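Local coordinates for protein thiaminase-I (Naegleria gruberi, PDB 4HCW) that belongs to the thiaminase I family and has a two-domain mixed alpha/beta architecture related to that of periplasmic binding proteins, at residues N121-S126 with Y227-S232; Q141-E146 with L203-V208; Q147-D152 with P223-Y228; E213-V218 with C236-I241. All blocks are in the same frame, centred on the assembly; numbering follows the deposited sequence.

Contact 1. Residues N121-S126 with Y227-S232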
loop_
_atom_site.group_PDB
_atom_site.type_symbol
_atom_site.label_atom_id
_atom_site.label_comp_id
_atom_site.label_asym_id
_atom_site.label_seq_id
_atom_site.Cartn_x
_atom_site.Cartn_y
_atom_site.Cartn_z
ATOM N N ASN A 121 5.021 -3.807 -3.147
ATOM C CA ASN A 121 5.354 -5.206 -3.395
ATOM C C ASN A 121 6.855 -5.443 -3.282
ATOM O O ASN A 121 7.571 -5.442 -4.284
ATOM C CB ASN A 121 4.849 -5.656 -4.768
ATOM C CG ASN A 121 3.339 -5.779 -4.826
ATOM O OD1 ASN A 121 2.762 -6.742 -4.320
ATOM N ND2 ASN A 121 2.690 -4.805 -5.456
ATOM N N PHE A 122 7.326 -5.647 -2.058
ATOM C CA PHE A 122 8.752 -5.809 -1.798
ATOM C C PHE A 122 9.251 -7.194 -2.186
ATOM O O PHE A 122 8.462 -8.116 -2.388
ATOM C CB PHE A 122 9.057 -5.559 -0.322
ATOM C CG PHE A 122 8.623 -4.211 0.170
ATOM C CD1 PHE A 122 9.415 -3.096 -0.036
ATOM C CD2 PHE A 122 7.425 -4.061 0.851
ATOM C CE1 PHE A 122 9.020 -1.853 0.421
ATOM C CE2 PHE A 122 7.024 -2.821 1.309
ATOM C CZ PHE A 122 7.822 -1.715 1.094
ATOM N N LEU A 123 10.571 -7.334 -2.282
ATOM C CA LEU A 123 11.189 -8.625 -2.551
ATOM C C LEU A 123 11.791 -9.206 -1.280
ATOM O O LEU A 123 12.804 -8.714 -0.783
ATOM C CB LEU A 123 12.277 -8.492 -3.616
ATOM C CG LEU A 123 13.029 -9.775 -3.977
ATOM C CD1 LEU A 123 12.070 -10.841 -4.488
ATOM C CD2 LEU A 123 14.116 -9.488 -5.002
ATOM N N LEU A 124 11.163 -10.251 -0.754
ATOM C CA LEU A 124 11.678 -10.925 0.429
ATOM C C LEU A 124 12.630 -12.040 0.019
ATOM O O LEU A 124 12.206 -13.159 -0.272
ATOM C CB LEU A 124 10.534 -11.489 1.273
ATOM C CG LEU A 124 10.943 -12.037 2.642
ATOM C CD1 LEU A 124 11.504 -10.921 3.511
ATOM C CD2 LEU A 124 9.771 -12.723 3.326
ATOM N N SER A 125 13.921 -11.726 -0.005
ATOM C CA SER A 125 14.932 -12.678 -0.448
ATOM C C SER A 125 15.589 -13.418 0.715
ATOM O O SER A 125 16.131 -12.804 1.634
ATOM C CB SER A 125 15.993 -11.971 -1.294
ATOM O OG SER A 125 16.543 -10.865 -0.601
ATOM N N SER A 126 15.527 -14.745 0.661
ATOM C CA SER A 126 16.179 -15.607 1.640
ATOM C C SER A 126 17.693 -15.415 1.571
ATOM O O SER A 126 18.218 -15.033 0.524
ATOM C CB SER A 126 15.812 -17.067 1.354
ATOM O OG SER A 126 16.453 -17.963 2.243
ATOM N N TYR A 227 12.769 -16.658 -3.184
ATOM C CA TYR A 227 12.276 -15.358 -3.621
ATOM C C TYR A 227 10.782 -15.219 -3.355
ATOM O O TYR A 227 10.007 -16.139 -3.615
ATOM C CB TYR A 227 12.561 -15.152 -5.110
ATOM C CG TYR A 227 14.027 -15.230 -5.476
ATOM C CD1 TYR A 227 14.616 -16.442 -5.812
ATOM C CD2 TYR A 227 14.819 -14.089 -5.491
ATOM C CE1 TYR A 227 15.954 -16.518 -6.148
ATOM C CE2 TYR A 227 16.158 -14.153 -5.827
ATOM C CZ TYR A 227 16.721 -15.370 -6.155
ATOM O OH TYR A 227 18.053 -15.439 -6.490
ATOM N N TYR A 228 10.385 -14.062 -2.837
ATOM C CA TYR A 228 8.981 -13.787 -2.555
ATOM C C TYR A 228 8.659 -12.316 -2.789
ATOM O O TYR A 228 9.394 -11.432 -2.348
ATOM C CB TYR A 228 8.633 -14.180 -1.118
ATOM C CG TYR A 228 7.226 -13.813 -0.693
ATOM C CD1 TYR A 228 6.159 -14.667 -0.941
ATOM C CD2 TYR A 228 6.967 -12.616 -0.035
ATOM C CE1 TYR A 228 4.874 -14.336 -0.553
ATOM C CE2 TYR A 228 5.686 -12.278 0.355
ATOM C CZ TYR A 228 4.643 -13.141 0.095
ATOM O OH TYR A 228 3.367 -12.806 0.484
ATOM N N VAL A 229 7.559 -12.060 -3.489
ATOM C CA VAL A 229 7.106 -10.695 -3.719
ATOM C C VAL A 229 5.695 -10.501 -3.177
ATOM O O VAL A 229 4.796 -11.297 -3.453
ATOM C CB VAL A 229 7.137 -10.323 -5.213
ATOM C CG1 VAL A 229 6.790 -8.854 -5.396
ATOM C CG2 VAL A 229 8.504 -10.622 -5.808
ATOM N N GLY A 230 5.509 -9.441 -2.398
ATOM C CA GLY A 230 4.215 -9.134 -1.818
ATOM C C GLY A 230 4.309 -7.972 -0.851
ATOM O O GLY A 230 5.387 -7.409 -0.650
ATOM N N TYR A 231 3.179 -7.606 -0.254
ATOM C CA TYR A 231 3.155 -6.524 0.720
ATOM C C TYR A 231 3.888 -6.949 1.987
ATOM O O TYR A 231 3.970 -8.138 2.295
ATOM C CB TYR A 231 1.717 -6.129 1.058
ATOM C CG TYR A 231 0.839 -5.889 -0.148
ATOM C CD1 TYR A 231 1.150 -4.902 -1.074
ATOM C CD2 TYR A 231 -0.309 -6.643 -0.355
ATOM C CE1 TYR A 231 0.347 -4.677 -2.175
ATOM C CE2 TYR A 231 -1.119 -6.425 -1.453
ATOM C CZ TYR A 231 -0.786 -5.441 -2.360
ATOM O OH TYR A 231 -1.589 -5.219 -3.455
ATOM N N SER A 232 4.421 -5.975 2.717
ATOM C CA SER A 232 5.132 -6.266 3.957
ATOM C C SER A 232 4.189 -6.836 5.014
ATOM O O SER A 232 4.609 -7.608 5.876
ATOM C CB SER A 232 5.843 -5.016 4.482
ATOM O OG SER A 232 4.957 -3.914 4.559
#

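Contact 2. Residues Q141-E146 with L203-V208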
loop_
_atom_site.group_PDB
_atom_site.type_symbol
_atom_site.label_atom_id
_atom_site.label_comp_id
_atom_site.label_asym_id
_atom_site.label_seq_id
_atom_site.Cartn_x
_atom_site.Cartn_y
_atom_site.Cartn_z
ATOM N N GLN A 141 14.399 -13.007 -15.620
ATOM C CA GLN A 141 15.266 -13.568 -16.647
ATOM C C GLN A 141 16.372 -14.411 -16.027
ATOM O O GLN A 141 16.762 -15.442 -16.571
ATOM C CB GLN A 141 15.879 -12.449 -17.490
ATOM C CG GLN A 141 14.857 -11.617 -18.243
ATOM C CD GLN A 141 15.441 -10.330 -18.787
ATOM O OE1 GLN A 141 16.604 -10.008 -18.541
ATOM N NE2 GLN A 141 14.634 -9.583 -19.532
ATOM N N LYS A 142 16.869 -13.964 -14.879
ATOM C CA LYS A 142 17.981 -14.635 -14.218
ATOM C C LYS A 142 17.553 -15.918 -13.507
ATOM O O LYS A 142 18.253 -16.928 -13.568
ATOM C CB LYS A 142 18.660 -13.687 -13.229
ATOM C CG LYS A 142 19.320 -12.480 -13.870
ATOM C CD LYS A 142 19.864 -11.538 -12.810
ATOM C CE LYS A 142 20.589 -10.351 -13.419
ATOM N NZ LYS A 142 21.066 -9.415 -12.364
ATOM N N VAL A 143 16.405 -15.876 -12.839
ATOM C CA VAL A 143 15.942 -17.017 -12.053
ATOM C C VAL A 143 15.376 -18.146 -12.915
ATOM O O VAL A 143 15.411 -19.312 -12.521
ATOM C CB VAL A 143 14.898 -16.599 -10.993
ATOM C CG1 VAL A 143 15.501 -15.594 -10.024
ATOM C CG2 VAL A 143 13.653 -16.029 -11.656
ATOM N N GLY A 144 14.856 -17.798 -14.088
ATOM C CA GLY A 144 14.317 -18.789 -15.000
ATOM C C GLY A 144 12.839 -19.071 -14.807
ATOM O O GLY A 144 12.105 -18.259 -14.244
ATOM N N TYR A 145 12.409 -20.238 -15.275
ATOM C CA TYR A 145 10.999 -20.618 -15.261
ATOM C C TYR A 145 10.548 -21.132 -13.894
ATOM O O TYR A 145 11.119 -22.083 -13.361
ATOM C CB TYR A 145 10.740 -21.674 -16.339
ATOM C CG TYR A 145 9.319 -22.190 -16.391
ATOM C CD1 TYR A 145 8.318 -21.465 -17.023
ATOM C CD2 TYR A 145 8.984 -23.413 -15.825
ATOM C CE1 TYR A 145 7.019 -21.935 -17.078
ATOM C CE2 TYR A 145 7.689 -23.893 -15.876
ATOM C CZ TYR A 145 6.710 -23.150 -16.503
ATOM O OH TYR A 145 5.418 -23.626 -16.556
ATOM N N GLU A 146 9.518 -20.491 -13.343
ATOM C CA GLU A 146 8.937 -20.872 -12.054
ATOM C C GLU A 146 9.956 -20.945 -10.919
ATOM O O GLU A 146 10.370 -22.031 -10.514
ATOM C CB GLU A 146 8.177 -22.199 -12.164
ATOM C CG GLU A 146 6.860 -22.102 -12.916
ATOM C CD GLU A 146 6.097 -23.414 -12.920
ATOM O OE1 GLU A 146 6.664 -24.433 -12.474
ATOM O OE2 GLU A 146 4.932 -23.424 -13.368
ATOM N N LEU A 203 5.418 -13.572 -15.123
ATOM C CA LEU A 203 4.461 -14.622 -14.783
ATOM C C LEU A 203 5.055 -16.019 -14.956
ATOM O O LEU A 203 4.741 -16.935 -14.196
ATOM C CB LEU A 203 3.187 -14.480 -15.622
ATOM C CG LEU A 203 2.112 -15.555 -15.429
ATOM C CD1 LEU A 203 1.684 -15.640 -13.972
ATOM C CD2 LEU A 203 0.912 -15.290 -16.325
ATOM N N ASP A 204 5.917 -16.176 -15.955
ATOM C CA ASP A 204 6.558 -17.462 -16.214
ATOM C C ASP A 204 7.591 -17.804 -15.146
ATOM O O ASP A 204 7.966 -18.964 -14.981
ATOM C CB ASP A 204 7.207 -17.476 -17.601
ATOM C CG ASP A 204 6.186 -17.535 -18.722
ATOM O OD1 ASP A 204 5.080 -18.068 -18.491
ATOM O OD2 ASP A 204 6.492 -17.053 -19.832
ATOM N N SER A 205 8.047 -16.788 -14.422
ATOM C CA SER A 205 9.039 -16.982 -13.371
ATOM C C SER A 205 8.387 -17.185 -12.007
ATOM O O SER A 205 9.077 -17.364 -11.004
ATOM C CB SER A 205 9.999 -15.793 -13.316
ATOM O OG SER A 205 10.727 -15.673 -14.525
ATOM N N THR A 206 7.059 -17.156 -11.973
ATOM C CA THR A 206 6.334 -17.313 -10.719
ATOM C C THR A 206 5.768 -18.718 -10.560
ATOM O O THR A 206 5.178 -19.271 -11.487
ATOM C CB THR A 206 5.188 -16.291 -10.584
ATOM O OG1 THR A 206 4.231 -16.499 -11.631
ATOM C CG2 THR A 206 5.726 -14.874 -10.665
ATOM N N VAL A 207 5.950 -19.288 -9.374
ATOM C CA VAL A 207 5.418 -20.609 -9.069
ATOM C C VAL A 207 3.947 -20.499 -8.690
ATOM O O VAL A 207 3.557 -19.596 -7.948
ATOM C CB VAL A 207 6.190 -21.266 -7.908
ATOM C CG1 VAL A 207 5.727 -22.701 -7.702
ATOM C CG2 VAL A 207 7.686 -21.219 -8.172
ATOM N N VAL A 208 3.128 -21.410 -9.207
ATOM C CA VAL A 208 1.717 -21.443 -8.851
ATOM C C VAL A 208 1.571 -21.855 -7.390
ATOM O O VAL A 208 1.371 -23.030 -7.076
ATOM C CB VAL A 208 0.922 -22.411 -9.746
ATOM C CG1 VAL A 208 -0.572 -22.275 -9.481
ATOM C CG2 VAL A 208 1.226 -22.143 -11.211
#

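Contact 3. Residues Q147-D152 with P223-Y228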
loop_
_atom_site.group_PDB
_atom_site.type_symbol
_atom_site.label_atom_id
_atom_site.label_comp_id
_atom_site.label_asym_id
_atom_site.label_seq_id
_atom_site.Cartn_x
_atom_site.Cartn_y
_atom_site.Cartn_z
ATOM N N GLN A 147 10.349 -19.785 -10.405
ATOM C CA GLN A 147 11.305 -19.725 -9.307
ATOM C C GLN A 147 10.826 -18.778 -8.211
ATOM O O GLN A 147 10.845 -19.119 -7.030
ATOM C CB GLN A 147 12.679 -19.288 -9.819
ATOM C CG GLN A 147 13.836 -20.089 -9.244
ATOM C CD GLN A 147 13.816 -21.537 -9.693
ATOM O OE1 GLN A 147 13.407 -21.847 -10.812
ATOM N NE2 GLN A 147 14.251 -22.436 -8.816
ATOM N N ILE A 148 10.392 -17.588 -8.614
ATOM C CA ILE A 148 9.914 -16.576 -7.678
ATOM C C ILE A 148 8.511 -16.918 -7.180
ATOM O O ILE A 148 7.739 -17.568 -7.884
ATOM C CB ILE A 148 9.894 -15.181 -8.344
ATOM C CG1 ILE A 148 11.190 -14.941 -9.118
ATOM C CG2 ILE A 148 9.684 -14.082 -7.312
ATOM C CD1 ILE A 148 11.256 -13.588 -9.791
ATOM N N VAL A 149 8.190 -16.497 -5.960
ATOM C CA VAL A 149 6.832 -16.620 -5.443
ATOM C C VAL A 149 6.144 -15.259 -5.439
ATOM O O VAL A 149 6.599 -14.320 -4.787
ATOM C CB VAL A 149 6.800 -17.211 -4.022
ATOM C CG1 VAL A 149 5.404 -17.094 -3.432
ATOM C CG2 VAL A 149 7.245 -18.661 -4.044
ATOM N N TYR A 150 5.043 -15.165 -6.177
ATOM C CA TYR A 150 4.314 -13.914 -6.322
ATOM C C TYR A 150 2.831 -14.249 -6.442
ATOM O O TYR A 150 2.294 -14.306 -7.547
ATOM C CB TYR A 150 4.808 -13.177 -7.569
ATOM C CG TYR A 150 4.554 -11.684 -7.588
ATOM C CD1 TYR A 150 3.565 -11.109 -6.799
ATOM C CD2 TYR A 150 5.306 -10.849 -8.406
ATOM C CE1 TYR A 150 3.335 -9.746 -6.825
ATOM C CE2 TYR A 150 5.081 -9.486 -8.439
ATOM C CZ TYR A 150 4.095 -8.939 -7.646
ATOM O OH TYR A 150 3.870 -7.582 -7.675
ATOM N N PRO A 151 2.169 -14.471 -5.295
ATOM C CA PRO A 151 0.794 -14.979 -5.198
ATOM C C PRO A 151 -0.231 -14.172 -5.991
ATOM O O PRO A 151 -1.103 -14.764 -6.626
ATOM C CB PRO A 151 0.492 -14.884 -3.700
ATOM C CG PRO A 151 1.826 -14.948 -3.045
ATOM C CD PRO A 151 2.750 -14.212 -3.965
ATOM N N ASP A 152 -0.132 -12.847 -5.952
ATOM C CA ASP A 152 -1.087 -11.997 -6.655
ATOM C C ASP A 152 -0.991 -12.142 -8.174
ATOM O O ASP A 152 -2.005 -12.113 -8.871
ATOM C CB ASP A 152 -0.922 -10.532 -6.244
ATOM C CG ASP A 152 -1.473 -10.251 -4.859
ATOM O OD1 ASP A 152 -2.365 -11.000 -4.408
ATOM O OD2 ASP A 152 -1.019 -9.275 -4.224
ATOM N N PRO A 223 11.550 -23.834 2.735
ATOM C CA PRO A 223 11.016 -22.838 1.798
ATOM C C PRO A 223 10.870 -23.403 0.389
ATOM O O PRO A 223 11.785 -24.059 -0.107
ATOM C CB PRO A 223 12.086 -21.739 1.809
ATOM C CG PRO A 223 12.818 -21.924 3.093
ATOM C CD PRO A 223 12.826 -23.401 3.327
ATOM N N ILE A 224 9.728 -23.147 -0.242
ATOM C CA ILE A 224 9.489 -23.608 -1.604
ATOM C C ILE A 224 10.250 -22.747 -2.607
ATOM O O ILE A 224 10.404 -23.119 -3.770
ATOM C CB ILE A 224 7.988 -23.591 -1.953
ATOM C CG1 ILE A 224 7.436 -22.167 -1.865
ATOM C CG2 ILE A 224 7.217 -24.530 -1.035
ATOM C CD1 ILE A 224 5.959 -22.065 -2.179
ATOM N N SER A 225 10.724 -21.595 -2.142
ATOM C CA SER A 225 11.505 -20.687 -2.973
ATOM C C SER A 225 12.293 -19.709 -2.113
ATOM O O SER A 225 11.931 -19.443 -0.967
ATOM C CB SER A 225 10.595 -19.916 -3.927
ATOM O OG SER A 225 11.315 -18.906 -4.613
ATOM N N ASN A 226 13.374 -19.176 -2.673
ATOM C CA ASN A 226 14.193 -18.196 -1.973
ATOM C C ASN A 226 13.776 -16.772 -2.325
ATOM O O ASN A 226 14.353 -15.803 -1.831
ATOM C CB ASN A 226 15.673 -18.406 -2.295
ATOM C CG ASN A 226 16.153 -19.801 -1.946
ATOM O OD1 ASN A 226 15.630 -20.441 -1.034
ATOM N ND2 ASN A 226 17.155 -20.281 -2.675
ATOM N N TYR A 227 12.769 -16.658 -3.184
ATOM C CA TYR A 227 12.276 -15.358 -3.621
ATOM C C TYR A 227 10.782 -15.219 -3.355
ATOM O O TYR A 227 10.007 -16.139 -3.615
ATOM C CB TYR A 227 12.561 -15.152 -5.110
ATOM C CG TYR A 227 14.027 -15.230 -5.476
ATOM C CD1 TYR A 227 14.616 -16.442 -5.812
ATOM C CD2 TYR A 227 14.819 -14.089 -5.491
ATOM C CE1 TYR A 227 15.954 -16.518 -6.148
ATOM C CE2 TYR A 227 16.158 -14.153 -5.827
ATOM C CZ TYR A 227 16.721 -15.370 -6.155
ATOM O OH TYR A 227 18.053 -15.439 -6.490
ATOM N N TYR A 228 10.385 -14.062 -2.837
ATOM C CA TYR A 228 8.981 -13.787 -2.555
ATOM C C TYR A 228 8.659 -12.316 -2.789
ATOM O O TYR A 228 9.394 -11.432 -2.348
ATOM C CB TYR A 228 8.633 -14.180 -1.118
ATOM C CG TYR A 228 7.226 -13.813 -0.693
ATOM C CD1 TYR A 228 6.159 -14.667 -0.941
ATOM C CD2 TYR A 228 6.967 -12.616 -0.035
ATOM C CE1 TYR A 228 4.874 -14.336 -0.553
ATOM C CE2 TYR A 228 5.686 -12.278 0.355
ATOM C CZ TYR A 228 4.643 -13.141 0.095
ATOM O OH TYR A 228 3.367 -12.806 0.484
#

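Contact 4. Residues E213-V218 with C236-I241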
loop_
_atom_site.group_PDB
_atom_site.type_symbol
_atom_site.label_atom_id
_atom_site.label_comp_id
_atom_site.label_asym_id
_atom_site.label_seq_id
_atom_site.Cartn_x
_atom_site.Cartn_y
_atom_site.Cartn_z
ATOM N N GLU A 213 0.599 -21.032 1.391
ATOM C CA GLU A 213 1.496 -22.157 1.149
ATOM C C GLU A 213 2.947 -21.768 1.404
ATOM O O GLU A 213 3.729 -22.557 1.932
ATOM C CB GLU A 213 1.338 -22.677 -0.280
ATOM C CG GLU A 213 0.013 -23.368 -0.553
ATOM C CD GLU A 213 -0.086 -23.891 -1.973
ATOM O OE1 GLU A 213 0.560 -23.309 -2.869
ATOM O OE2 GLU A 213 -0.805 -24.888 -2.194
ATOM N N TYR A 214 3.300 -20.545 1.025
ATOM C CA TYR A 214 4.659 -20.050 1.203
ATOM C C TYR A 214 5.002 -19.859 2.676
ATOM O O TYR A 214 6.071 -20.268 3.129
ATOM C CB TYR A 214 4.854 -18.736 0.444
ATOM C CG TYR A 214 6.153 -18.032 0.764
ATOM C CD1 TYR A 214 7.343 -18.423 0.166
ATOM C CD2 TYR A 214 6.187 -16.972 1.660
ATOM C CE1 TYR A 214 8.533 -17.781 0.456
ATOM C CE2 TYR A 214 7.371 -16.324 1.956
ATOM C CZ TYR A 214 8.540 -16.732 1.351
ATOM O OH TYR A 214 9.720 -16.087 1.644
ATOM N N ILE A 215 4.093 -19.233 3.417
ATOM C CA ILE A 215 4.299 -18.978 4.839
ATOM C C ILE A 215 4.452 -20.280 5.621
ATOM O O ILE A 215 5.331 -20.402 6.474
ATOM C CB ILE A 215 3.148 -18.139 5.437
ATOM C CG1 ILE A 215 3.087 -16.764 4.768
ATOM C CG2 ILE A 215 3.316 -17.982 6.939
ATOM C CD1 ILE A 215 4.358 -15.956 4.917
ATOM N N ASN A 216 3.598 -21.254 5.316
ATOM C CA ASN A 216 3.670 -22.567 5.949
ATOM C C ASN A 216 5.005 -23.258 5.697
ATOM O O ASN A 216 5.559 -23.900 6.589
ATOM C CB ASN A 216 2.523 -23.461 5.471
ATOM C CG ASN A 216 1.170 -22.987 5.962
ATOM O OD1 ASN A 216 1.027 -21.860 6.439
ATOM N ND2 ASN A 216 0.164 -23.847 5.846
ATOM N N SER A 217 5.518 -23.121 4.479
ATOM C CA SER A 217 6.781 -23.743 4.101
ATOM C C SER A 217 7.964 -23.106 4.828
ATOM O O SER A 217 8.874 -23.803 5.275
ATOM C CB SER A 217 6.986 -23.665 2.587
ATOM O OG SER A 217 7.017 -22.319 2.145
ATOM N N VAL A 218 7.947 -21.781 4.939
ATOM C CA VAL A 218 9.003 -21.055 5.636
ATOM C C VAL A 218 9.012 -21.414 7.120
ATOM O O VAL A 218 10.074 -21.605 7.716
ATOM C CB VAL A 218 8.850 -19.528 5.464
ATOM C CG1 VAL A 218 9.849 -18.783 6.338
ATOM C CG2 VAL A 218 9.024 -19.139 4.006
ATOM N N CYS A 236 4.075 -10.792 8.055
ATOM C CA CYS A 236 3.993 -10.648 9.506
ATOM C C CYS A 236 4.030 -11.984 10.245
ATOM O O CYS A 236 4.489 -12.059 11.383
ATOM C CB CYS A 236 2.738 -9.864 9.903
ATOM S SG CYS A 236 1.182 -10.764 9.699
ATOM N N GLU A 237 3.548 -13.037 9.595
ATOM C CA GLU A 237 3.470 -14.348 10.230
ATOM C C GLU A 237 4.821 -15.060 10.284
ATOM O O GLU A 237 4.926 -16.169 10.808
ATOM C CB GLU A 237 2.424 -15.222 9.535
ATOM C CG GLU A 237 1.194 -15.492 10.387
ATOM C CD GLU A 237 -0.010 -15.904 9.564
ATOM O OE1 GLU A 237 -0.074 -15.529 8.374
ATOM O OE2 GLU A 237 -0.894 -16.600 10.108
ATOM N N ILE A 238 5.851 -14.418 9.742
ATOM C CA ILE A 238 7.206 -14.956 9.792
ATOM C C ILE A 238 8.222 -13.863 10.110
ATOM O O ILE A 238 9.381 -13.947 9.703
ATOM C CB ILE A 238 7.609 -15.635 8.465
ATOM C CG1 ILE A 238 7.415 -14.673 7.290
ATOM C CG2 ILE A 238 6.815 -16.914 8.246
ATOM C CD1 ILE A 238 7.905 -15.220 5.967
ATOM N N LYS A 239 7.786 -12.842 10.843
ATOM C CA LYS A 239 8.650 -11.706 11.151
ATOM C C LYS A 239 9.801 -12.101 12.076
ATOM O O LYS A 239 10.811 -11.399 12.158
ATOM C CB LYS A 239 7.843 -10.552 11.757
ATOM C CG LYS A 239 7.875 -10.484 13.275
ATOM C CD LYS A 239 7.182 -9.231 13.785
ATOM C CE LYS A 239 7.473 -9.000 15.259
ATOM N NZ LYS A 239 7.085 -10.171 16.093
ATOM N N ASP A 240 9.643 -13.228 12.763
ATOM C CA ASP A 240 10.686 -13.747 13.640
ATOM C C ASP A 240 11.776 -14.432 12.826
ATOM O O ASP A 240 12.967 -14.211 13.050
ATOM C CB ASP A 240 10.092 -14.726 14.653
ATOM C CG ASP A 240 9.066 -14.078 15.559
ATOM O OD1 ASP A 240 9.281 -12.918 15.970
ATOM O OD2 ASP A 240 8.041 -14.726 15.857
ATOM N N ILE A 241 11.357 -15.265 11.877
ATOM C CA ILE A 241 12.281 -15.980 11.005
ATOM C C ILE A 241 13.045 -15.010 10.104
ATOM O O ILE A 241 14.218 -15.223 9.796
ATOM C CB ILE A 241 11.537 -17.023 10.150
ATOM C CG1 ILE A 241 10.741 -17.969 11.052
ATOM C CG2 ILE A 241 12.508 -17.804 9.279
ATOM C CD1 ILE A 241 10.006 -19.061 10.307
#

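Contact 1. Residues N121-S126 with Y227-S232
Y227 and L123 meet at one end of a short antiparallel beta ladder, in which strand 229-230 pairs with the long strand 110-125 of the main mixed sheet. L123 CD1 comes up to the edge of the Y227 ring, near its plane and 4.4 Å from CD2; the hydroxyl of that ring is held by the carbonyl of Q131. The carbonyl of Y228 takes the amide of L124, with Y228 O 2.7 Å from L124 N and an N-H...O angle of 155°, while the return bond from Y228 N to L124 O is weak. Because CG of Y228 is anti to the backbone N (chi1 175°), L124 CB lies at the edge of its ring, near the plane and 4.0 Å from Y228 CD2. V229 forms a non-hydrogen-bonded pair with L123, and the two side chains share one face of the sheet, V229 CG2 3.8 Å from L123 CD1. G230 forms the hydrogen-bonded pair with F122: G230 N lies 3.2 Å from F122 O, against a weak bond in the reverse direction. Next, the Y231 ring lies beside the N121 amide, the two planes 34° apart, with N121 OD1 over one ring face. S232 turns out of the ladder and binds the carbonyl of L300 through OG, which also sits 4.0 Å from F122 CE2.

Contact 2. Residues Q141-E146 with L203-V208
Y145 lays its ring beside the backbone of D204, where the loop after helix 193-203 meets the end of helix 136-143. With CG anti to the backbone N (chi1 178°), the ring reaches back to the D204 carbonyl, whose O approaches obliquely, 3.2 Å from Y145 CD1. One face of the same ring carries CG of its neighbour E146, offset toward the rim. The same CG also passes 3.6 Å from T206 O, and V207 CG2 packs against the backbone of E146, 3.6 Å from its carbonyl carbon. On the helix side V143 sends CG2 toward S205, 4.0 Å from S205 CB. G144 leaves the helix with a positive phi, and its carbonyl O comes 2.9 Å from S205 OG, which is also close to the carbonyls of A140 and T201. The backbone link is clearer: E146 N donates to D204 O over 2.7 Å, with an N-H...O angle of 153°. The loop is itself folded by a type I turn, in which L203 O accepts from both the N and the OG1 of T206. The D204 carboxylate pairs with R200; across this contact it is the D204 carbonyl that bonds. The polar part of the join thus uses backbone carbonyls as acceptors, with the Y145 ring and the V143 and V207 methyls packed beside them.

Contact 3. Residues Q147-D152 with P223-Y228
The Y228 ring meets V149 at its edge, where V149 CG1 lies near the ring plane and 3.6 Å from Y228 CD1; P151 CG arrives obliquely, 4.0 Å from Y228 CE1, and the Y214 ring stacks on the Y228 ring. The Y227 ring leads away from 147-152, so that I148 CG2 packs on Y227 CB instead, at 3.8 Å. V149 N donates to Y227 O over 3.0 Å and V149 O takes the amide of V229, a single bridge between V149 and Y228. V149 CG2 settles on S225 CB at 3.6 Å and also touches I224 CD1. An ST turn shapes the second segment, with S225 OG accepting the amide of Y227 at 167°. The same hydroxyl probably donates to Q147 O, though the modelled length is doubtfully short. S225 OG thus serves as acceptor within its own loop and probably as donor across the contact, which would tie the turn to the chain ahead of helix 151-155.

Contact 4. Residues E213-V218 with C236-I241
I238, at the N-cap position of helix 239-244, points its branches at helix 211-219, and the contact is almost wholly one of aliphatic packing. Its CD1 meets I215 CD1 at 3.8 Å, the two side chains crossing at a slant, while its CG2 touches I215 CG2 at 3.9 Å and V218 CG1 at 4.0 Å. The first torsion explains the split: with CG1 between the backbone N and the carbonyl carbon (chi1 54°), CG2 falls beside the backbone N and both branches face the opposing helix. One turn on, I241 and V218 slide past each other in opposite directions, I241 CD1 lying 4.0 Å from V218 CG1 and 3.6 Å from V218 O. Aromatic packing adds the Y214 ring, which I238 CD1 approaches obliquely, 4.2 Å from Y214 CE2. One face of that ring is occupied by V218 CG2 from the same helix. The one charged residue in contact, E237, takes part through CB, which rests on I215 CG2, 3.9 Å away, its side chain at about a right angle to that of I215. L124 of strand 110-125 touches both Y214 and I238, so this packing reaches the sheet. No hydrogen bond or salt bridge crosses between the segments; burial of the apolar side chains of Y214, I215, V218 and I238 probably holds helix 211-219 against the 3-10 turn and the start of helix 239-244.

From the N terminus, strand 110-125 enters contact 1, which closes the longest of the four loops when the chain returns at 227-232. Contact 2 lies within that loop, joining the end of helix 136-143 to the turn after helix 193-203. Contact 3 starts just after the first segment of contact 2 and closes later, so these two cross, and it ends on Y227 and Y228, which contact 1 shares. Contact 4 follows contact 2 in series but crosses contacts 1 and 3, bringing helix 211-219 against the start of helix 239-244. Bonds from S205 O to the amides of Q147 and I148, and from V229 N to V149 O, probably link contacts 2, 3 and 1 in turn.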